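Local coordinates for protein mannuronan C5-epimerase (Pseudomonas syringae pv. tomato, PDB 4NK6) that epimerises beta-D-mannuronate to alpha-L-guluronate within the growing alginate polymer and helps channel that polymer through the periplasm, shielded from degradation, at residues V95-Q98 and D99-K103. Residues are numbered along the deposited sequence; the frame is centred on the assembly and turned at random.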
loop_
_atom_site.group_PDB
_atom_site.type_symbol
_atom_site.label_atom_id
_atom_site.label_comp_id
_atom_site.label_asym_id
_atom_site.label_seq_id
_atom_site.Cartn_x
_atom_site.Cartn_y
_atom_site.Cartn_z
ATOM N N VAL A 95 -24.745 -2.372 8.558
ATOM C CA VAL A 95 -25.344 -2.917 7.346
ATOM C C VAL A 95 -24.359 -3.892 6.705
ATOM O O VAL A 95 -23.197 -3.547 6.494
ATOM C CB VAL A 95 -25.669 -1.793 6.323
ATOM C CG1 VAL A 95 -26.035 -2.383 4.962
ATOM C CG2 VAL A 95 -26.781 -0.897 6.840
ATOM N N ASN A 96 -24.808 -5.112 6.414
ATOM C CA ASN A 96 -23.984 -6.046 5.644
ATOM C C ASN A 96 -24.396 -6.093 4.164
ATOM O O ASN A 96 -25.411 -5.514 3.785
ATOM C CB ASN A 96 -23.917 -7.443 6.305
ATOM C CG ASN A 96 -25.276 -8.119 6.432
ATOM O OD1 ASN A 96 -26.071 -8.132 5.489
ATOM N ND2 ASN A 96 -25.540 -8.706 7.606
ATOM N N LEU A 97 -23.600 -6.751 3.326
ATOM C CA LEU A 97 -23.886 -6.764 1.889
ATOM C C LEU A 97 -25.240 -7.418 1.577
ATOM O O LEU A 97 -25.948 -6.989 0.659
ATOM C CB LEU A 97 -22.759 -7.445 1.109
ATOM C CG LEU A 97 -22.904 -7.528 -0.418
ATOM C CD1 LEU A 97 -23.152 -6.155 -1.037
ATOM C CD2 LEU A 97 -21.658 -8.150 -1.022
ATOM N N GLN A 98 -25.610 -8.436 2.357
ATOM C CA GLN A 98 -26.899 -9.089 2.166
ATOM C C GLN A 98 -28.051 -8.126 2.454
ATOM O O GLN A 98 -29.094 -8.194 1.798
ATOM C CB GLN A 98 -27.021 -10.382 2.995
ATOM C CG GLN A 98 -26.299 -11.584 2.379
ATOM C CD GLN A 98 -24.805 -11.334 2.216
ATOM O OE1 GLN A 98 -24.160 -10.819 3.127
ATOM N NE2 GLN A 98 -24.255 -11.675 1.049
ATOM N N ASP A 99 -27.857 -7.226 3.420
ATOM C CA ASP A 99 -28.874 -6.221 3.740
ATOM C C ASP A 99 -29.054 -5.249 2.569
ATOM O O ASP A 99 -30.176 -4.888 2.213
ATOM C CB ASP A 99 -28.511 -5.444 5.013
ATOM C CG ASP A 99 -28.470 -6.322 6.261
ATOM O OD1 ASP A 99 -29.305 -7.244 6.395
ATOM O OD2 ASP A 99 -27.592 -6.079 7.121
ATOM N N LEU A 100 -27.943 -4.824 1.970
ATOM C CA LEU A 100 -27.988 -3.923 0.817
ATOM C C LEU A 100 -28.762 -4.525 -0.347
ATOM O O LEU A 100 -29.544 -3.839 -1.007
ATOM C CB LEU A 100 -26.571 -3.603 0.328
ATOM C CG LEU A 100 -25.689 -2.638 1.110
ATOM C CD1 LEU A 100 -24.356 -2.461 0.375
ATOM C CD2 LEU A 100 -26.387 -1.302 1.308
ATOM N N VAL A 101 -28.520 -5.805 -0.614
ATOM C CA VAL A 101 -29.148 -6.478 -1.747
ATOM C C VAL A 101 -30.669 -6.489 -1.592
ATOM O O VAL A 101 -31.406 -6.266 -2.556
ATOM C CB VAL A 101 -28.605 -7.911 -1.926
ATOM C CG1 VAL A 101 -29.359 -8.639 -3.026
ATOM C CG2 VAL A 101 -27.105 -7.875 -2.237
ATOM N N LYS A 102 -31.134 -6.717 -0.367
ATOM C CA LYS A 102 -32.560 -6.704 -0.082
ATOM C C LYS A 102 -33.176 -5.322 -0.312
ATOM O O LYS A 102 -34.310 -5.213 -0.773
ATOM C CB LYS A 102 -32.833 -7.167 1.358
ATOM C CG LYS A 102 -32.542 -8.640 1.621
ATOM C CD LYS A 102 -32.848 -9.035 3.075
ATOM C CE LYS A 102 -32.236 -10.391 3.440
ATOM N NZ LYS A 102 -32.648 -10.889 4.804
ATOM N N LYS A 103 -32.425 -4.272 0.001
ATOM C CA LYS A 103 -32.979 -2.917 0.028
ATOM C C LYS A 103 -32.735 -2.113 -1.260
ATOM O O LYS A 103 -33.549 -1.277 -1.636
ATOM C CB LYS A 103 -32.438 -2.152 1.244
ATOM C CG LYS A 103 -33.127 -0.821 1.513
ATOM C CD LYS A 103 -34.556 -1.022 2.006
#
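A capping box formed by Asn96 and Asp99 starts the short helix 97-103, which follows directly on strand 93-96 near one end of the right-handed parallel beta-helix. Asn96, at the N-cap, turns its amide oxygen onto the first turn: OD1 accepts from Asp99 N at 2.9 Å, the donor lying nearly in line with the side-chain C=O. Its chi1 of 61° sets CG between the backbone N and the carbonyl carbon, and from there OD1 can meet Asp99 N. The reciprocal bond runs from Asn96 N to Asp99 OD2 (3.0 Å) and is almost straight, at 173°; it meets the carboxylate on its anti side, somewhat out of plane. The amide and carboxylate planes are 20° apart, although the side chains cross at about a right angle, and the second amide atom, Asn96 ND2, is held by Tyr94 OH. Helical bonding then takes over, with Leu100 N donating to Asn96 O (3.2 Å) and Val101 N to Leu97 O (3.1 Å).

Buried Leu100 packs on Ile53 of strand 52-57 and on Ile88 and Ile90 of strand 86-91, while Leu97, also buried, and Val101 touch Tyr117. Gln98, bent at chi2, has its NE2 hydrogen-bonded to Tyr117 OH and Thr137 OG1. Across the strand-helix junction itself, Val95 CG1 touches Leu100 CD2 at 3.8 Å, these two side chains likewise crossing roughly perpendicularly.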